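Local coordinates for protein D-alanine--D-alanine ligase (Coxiella burnetii, PDB 3TQT) that joins two D-alanines into D-alanyl-D-alanine at the cost of ATP, supplying the dipeptide for peptidoglycan in the bacterial cell wall, at residues L5-L10 against N30-A35; V102-H107 against G118-L123. All coordinates share one frame; numbering follows the deposited sequence.

Interaction 1 of 2, residues L5-L10 against N30-A35; sequences LHISVL and NTLDAA
Leu-32 reaches strand 5-12 with one methyl, CD1, which rests against two branches on the same side of the strand, at the notch between them: CG2 of Val-9 at 4.1 Å and CG2 of Ile-7 at 4.2 Å. The two neighbours are approached differently. Val-9 and Leu-32 run past each other in opposite directions, while the Ile-7 side chain crosses that of Leu-32 at a slant. Ile-7 CG2 lies anti to the backbone N and Val-9 CG2 anti to the carbonyl carbon (chi1 -177° for CG1), which turns both methyls onto Leu-32 CD1. Only methyl groups meet and no hydrogen bond joins the segments, so the contact is apolar; all three residues are buried, and it hides 86 Å² in total, 48 Å² of it on Leu-32. In this beta-alpha-beta unit helix 18-31 crosses from strand 5-12 to its parallel neighbour 37-44, and the packing is that of the turn following the helix: Leu-32 is the first residue to leave helical backbone angles. Just after it, Asp-33 OD1 accepts from Ala-35 N at 2.9 Å, an Asx turn whose donor lies 32° out of the carboxylate plane. In the next shell, Ile-348 of helix 340-370 touches both Ile-7 and Leu-32, and Ile-39 of strand 37-44 also packs on Leu-32.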
loop_
_atom_site.group_PDB
_atom_site.type_symbol
_atom_site.label_atom_id
_atom_site.label_comp_id
_atom_site.label_asym_id
_atom_site.label_seq_id
_atom_site.Cartn_x
_atom_site.Cartn_y
_atom_site.Cartn_z
ATOM N N LEU A 5 20.955 18.058 -8.586
ATOM C CA LEU A 5 19.677 17.382 -8.531
ATOM C C LEU A 5 18.850 18.073 -7.471
ATOM O O LEU A 5 19.361 18.382 -6.399
ATOM C CB LEU A 5 19.874 15.925 -8.108
ATOM C CG LEU A 5 20.477 14.994 -9.147
ATOM C CD1 LEU A 5 20.807 13.645 -8.524
ATOM C CD2 LEU A 5 19.497 14.835 -10.295
ATOM N N HIS A 6 17.577 18.302 -7.759
ATOM C CA HIS A 6 16.677 18.886 -6.764
ATOM C C HIS A 6 16.101 17.792 -5.887
ATOM O O HIS A 6 15.447 16.881 -6.378
ATOM C CB HIS A 6 15.522 19.621 -7.439
ATOM C CG HIS A 6 15.917 20.917 -8.069
ATOM N ND1 HIS A 6 15.908 22.109 -7.379
ATOM C CD2 HIS A 6 16.324 21.210 -9.326
ATOM C CE1 HIS A 6 16.296 23.084 -8.182
ATOM N NE2 HIS A 6 16.557 22.563 -9.368
ATOM N N ILE A 7 16.344 17.897 -4.585
ATOM C CA ILE A 7 15.856 16.923 -3.645
ATOM C C ILE A 7 14.839 17.623 -2.750
ATOM O O ILE A 7 15.127 18.691 -2.207
ATOM C CB ILE A 7 17.014 16.397 -2.773
ATOM C CG1 ILE A 7 18.154 15.903 -3.666
ATOM C CG2 ILE A 7 16.532 15.317 -1.818
ATOM C CD1 ILE A 7 17.779 14.711 -4.535
ATOM N N SER A 8 13.661 17.022 -2.614
ATOM C CA SER A 8 12.650 17.502 -1.672
ATOM C C SER A 8 12.560 16.565 -0.471
ATOM O O SER A 8 12.330 15.365 -0.619
ATOM C CB SER A 8 11.285 17.580 -2.348
ATOM O OG SER A 8 11.213 18.721 -3.183
ATOM N N VAL A 9 12.752 17.105 0.720
ATOM C CA VAL A 9 12.625 16.290 1.919
ATOM C C VAL A 9 11.273 16.576 2.557
ATOM O O VAL A 9 10.960 17.727 2.849
ATOM C CB VAL A 9 13.772 16.565 2.897
ATOM C CG1 VAL A 9 13.668 15.652 4.140
ATOM C CG2 VAL A 9 15.107 16.374 2.186
ATOM N N LEU A 10 10.458 15.536 2.730
ATOM C CA LEU A 10 9.126 15.701 3.315
ATOM C C LEU A 10 9.170 15.371 4.786
ATOM O O LEU A 10 9.673 14.315 5.174
ATOM C CB LEU A 10 8.105 14.784 2.643
ATOM C CG LEU A 10 7.509 15.190 1.294
ATOM C CD1 LEU A 10 8.522 15.891 0.406
ATOM C CD2 LEU A 10 6.905 13.967 0.596
ATOM N N ASN A 30 20.916 18.585 6.754
ATOM C CA ASN A 30 22.241 19.009 7.180
ATOM C C ASN A 30 23.345 18.141 6.587
ATOM O O ASN A 30 24.493 18.565 6.466
ATOM C CB ASN A 30 22.325 18.970 8.709
ATOM C CG ASN A 30 23.565 19.654 9.236
ATOM O OD1 ASN A 30 23.934 20.722 8.758
ATOM N ND2 ASN A 30 24.221 19.037 10.216
ATOM N N THR A 31 22.985 16.923 6.207
ATOM C CA THR A 31 23.972 15.927 5.815
ATOM C C THR A 31 24.032 15.691 4.304
ATOM O O THR A 31 25.049 15.218 3.790
ATOM C CB THR A 31 23.725 14.602 6.576
ATOM O OG1 THR A 31 23.801 14.860 7.990
ATOM C CG2 THR A 31 24.761 13.571 6.216
ATOM N N LEU A 32 22.956 16.019 3.590
ATOM C CA LEU A 32 22.964 15.937 2.123
ATOM C C LEU A 32 24.110 16.744 1.501
ATOM O O LEU A 32 24.311 17.915 1.819
ATOM C CB LEU A 32 21.630 16.402 1.531
ATOM C CG LEU A 32 20.473 15.408 1.645
ATOM C CD1 LEU A 32 19.151 16.090 1.337
ATOM C CD2 LEU A 32 20.701 14.237 0.709
ATOM N N ASP A 33 24.834 16.104 0.591
ATOM C CA ASP A 33 26.018 16.698 -0.019
ATOM C C ASP A 33 25.620 17.974 -0.763
ATOM O O ASP A 33 24.989 17.918 -1.802
ATOM C CB ASP A 33 26.648 15.675 -0.965
ATOM C CG ASP A 33 27.960 16.140 -1.555
ATOM O OD1 ASP A 33 28.205 17.359 -1.579
ATOM O OD2 ASP A 33 28.739 15.271 -1.994
ATOM N N ALA A 34 25.973 19.127 -0.212
ATOM C CA ALA A 34 25.593 20.408 -0.805
ATOM C C ALA A 34 26.120 20.589 -2.236
ATOM O O ALA A 34 25.584 21.387 -3.003
ATOM C CB ALA A 34 26.062 21.548 0.079
ATOM N N ALA A 35 27.171 19.853 -2.586
ATOM C CA ALA A 35 27.720 19.910 -3.942
ATOM C C ALA A 35 26.792 19.244 -4.954
ATOM O O ALA A 35 26.781 19.615 -6.124
ATOM C CB ALA A 35 29.109 19.266 -3.996
#

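Interaction 2 of 2, residues V102-H107 against G118-L123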
loop_
_atom_site.group_PDB
_atom_site.type_symbol
_atom_site.label_atom_id
_atom_site.label_comp_id
_atom_site.label_asym_id
_atom_site.label_seq_id
_atom_site.Cartn_x
_atom_site.Cartn_y
_atom_site.Cartn_z
ATOM N N VAL A 102 12.316 12.657 -4.182
ATOM C CA VAL A 102 11.693 13.022 -2.920
ATOM C C VAL A 102 12.190 12.094 -1.829
ATOM O O VAL A 102 12.344 10.896 -2.044
ATOM C CB VAL A 102 10.157 12.958 -3.029
ATOM C CG1 VAL A 102 9.513 13.174 -1.680
ATOM C CG2 VAL A 102 9.663 13.979 -4.060
ATOM N N PHE A 103 12.465 12.661 -0.662
ATOM C CA PHE A 103 12.907 11.878 0.465
ATOM C C PHE A 103 11.778 11.928 1.485
ATOM O O PHE A 103 11.674 12.878 2.246
ATOM C CB PHE A 103 14.180 12.506 1.037
ATOM C CG PHE A 103 15.143 11.515 1.624
ATOM C CD1 PHE A 103 16.442 11.427 1.147
ATOM C CD2 PHE A 103 14.745 10.662 2.635
ATOM C CE1 PHE A 103 17.321 10.520 1.686
ATOM C CE2 PHE A 103 15.624 9.758 3.180
ATOM C CZ PHE A 103 16.912 9.689 2.703
ATOM N N PRO A 104 10.892 10.919 1.469
ATOM C CA PRO A 104 9.779 10.942 2.405
ATOM C C PRO A 104 10.362 10.694 3.795
ATOM O O PRO A 104 11.037 9.682 4.011
ATOM C CB PRO A 104 8.905 9.759 1.955
ATOM C CG PRO A 104 9.528 9.220 0.715
ATOM C CD PRO A 104 10.944 9.667 0.700
ATOM N N MET A 105 10.157 11.621 4.720
ATOM C CA MET A 105 10.745 11.440 6.033
ATOM C C MET A 105 9.688 11.739 7.066
ATOM O O MET A 105 9.958 12.326 8.109
ATOM C CB MET A 105 12.002 12.295 6.210
ATOM C CG MET A 105 12.829 11.977 7.466
ATOM S SD MET A 105 13.143 10.213 7.786
ATOM C CE MET A 105 13.703 9.662 6.164
ATOM N N VAL A 106 8.470 11.330 6.740
ATOM C CA VAL A 106 7.376 11.340 7.687
ATOM C C VAL A 106 7.268 9.945 8.298
ATOM O O VAL A 106 7.042 8.963 7.583
ATOM C CB VAL A 106 6.058 11.713 6.999
ATOM C CG1 VAL A 106 4.888 11.515 7.959
ATOM C CG2 VAL A 106 6.115 13.142 6.497
ATOM N N HIS A 107 7.453 9.856 9.613
ATOM C CA HIS A 107 7.339 8.582 10.328
ATOM C C HIS A 107 5.887 8.285 10.683
ATOM O O HIS A 107 5.106 9.194 10.960
ATOM C CB HIS A 107 8.169 8.586 11.622
ATOM C CG HIS A 107 9.578 9.072 11.448
ATOM N ND1 HIS A 107 10.524 8.380 10.722
ATOM C CD2 HIS A 107 10.204 10.174 11.926
ATOM C CE1 HIS A 107 11.669 9.044 10.746
ATOM N NE2 HIS A 107 11.501 10.133 11.472
ATOM N N GLY A 118 1.947 6.849 -2.170
ATOM C CA GLY A 118 0.904 6.799 -3.191
ATOM C C GLY A 118 0.765 8.106 -3.952
ATOM O O GLY A 118 0.608 8.115 -5.182
ATOM N N LEU A 119 0.830 9.218 -3.225
ATOM C CA LEU A 119 0.786 10.536 -3.846
ATOM C C LEU A 119 1.989 10.704 -4.756
ATOM O O LEU A 119 1.878 11.203 -5.882
ATOM C CB LEU A 119 0.770 11.639 -2.785
ATOM C CG LEU A 119 0.896 13.053 -3.352
ATOM C CD1 LEU A 119 -0.069 13.234 -4.518
ATOM C CD2 LEU A 119 0.649 14.091 -2.249
ATOM N N LEU A 120 3.142 10.258 -4.276
ATOM C CA LEU A 120 4.374 10.402 -5.035
ATOM C C LEU A 120 4.346 9.543 -6.290
ATOM O O LEU A 120 4.880 9.948 -7.325
ATOM C CB LEU A 120 5.597 10.080 -4.169
ATOM C CG LEU A 120 5.810 11.028 -2.981
ATOM C CD1 LEU A 120 6.968 10.549 -2.147
ATOM C CD2 LEU A 120 6.048 12.461 -3.467
ATOM N N GLU A 121 3.722 8.368 -6.210
ATOM C CA GLU A 121 3.515 7.550 -7.401
ATOM C C GLU A 121 2.608 8.273 -8.390
ATOM O O GLU A 121 2.855 8.257 -9.592
ATOM C CB GLU A 121 2.898 6.195 -7.061
ATOM C CG GLU A 121 3.791 5.296 -6.244
ATOM C CD GLU A 121 4.888 4.656 -7.057
ATOM O OE1 GLU A 121 4.882 4.797 -8.299
ATOM O OE2 GLU A 121 5.760 4.008 -6.444
ATOM N N LEU A 122 1.555 8.904 -7.888
ATOM C CA LEU A 122 0.619 9.600 -8.771
ATOM C C LEU A 122 1.301 10.781 -9.457
ATOM O O LEU A 122 0.915 11.176 -10.558
ATOM C CB LEU A 122 -0.585 10.101 -7.984
ATOM C CG LEU A 122 -1.543 9.017 -7.514
ATOM C CD1 LEU A 122 -2.509 9.615 -6.510
ATOM C CD2 LEU A 122 -2.288 8.459 -8.719
ATOM N N LEU A 123 2.301 11.348 -8.792
ATOM C CA LEU A 123 3.069 12.460 -9.353
ATOM C C LEU A 123 4.219 11.960 -10.220
ATOM O O LEU A 123 4.956 12.759 -10.802
ATOM C CB LEU A 123 3.621 13.354 -8.248
ATOM C CG LEU A 123 2.606 14.142 -7.422
ATOM C CD1 LEU A 123 3.317 14.937 -6.373
ATOM C CD2 LEU A 123 1.810 15.068 -8.308
#
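Leu-120 CD1, from helix 115-122, stands over one face of the Pro-104 ring, displaced toward CG, which it meets at 4.1 Å; the two side chains cross at an angle. The other flat groups of strand 101-104 and the residues that follow do not meet the helix. Phe-103 is directed away from it and packs on Ile-28 of helix 18-31. The His-107 ring has Met-105 O over one face, 4.3 Å above the plane and displaced toward the rim. Its two nitrogens are both hydrogen-bonded, ND1 with Ile-320 O and NE2 with Ser-24 OG, which fixes the rotation of the ring.

Val-102 supplies the closer approach. Its CG1 stands 3.7 Å from Leu-120 CD1 and 4.0 Å from Leu-120 CD2, and CG2 lies 4.0 Å from Leu-120 CD2. The isopropyl end of the leucine therefore straddles CG1. With chi2 at 175°, CD1 is anti to CA and leads toward Pro-104 and Val-102 CG1, while CD2 branches off to meet both Val-102 methyls. Leu-120 contributes 62 Å² of the 111 Å² buried, and no hydrogen bond crosses the contact.

Tyr-127 also touches Leu-120. Farther round the helix, Leu-119 packs on Leu-122 of the second subunit, so helix 115-122 lies between the sheet and the dimer partner. One apolar helix residue set across alternate residues of a strand is the helix-on-sheet packing of the Rossmann-like N-terminal domain of D-Ala-D-Ala ligases.

Interactions 1 and 2 are joined through adjacent parallel strands, 5-12 and 101-104, although their centres lie 15 Å apart. Two probable backbone hydrogen bonds connect them: Ser-8 O with Phe-103 N at 2.7 Å, and Leu-10 O with Met-105 N at 2.8 Å. Val-9 and Phe-103 touch each other on the side of helix 18-31, whereas Leu-10 CD2 meets Val-102 CG1 at 3.6 Å on the side of helix 115-122. The two contacts thus bring the end of helix 18-31 and helix 115-122 to opposite faces of one sheet. Both lie away from the predicted ATP- and magnesium-binding residues, within the N-terminal domain, and the two follow one another in sequence.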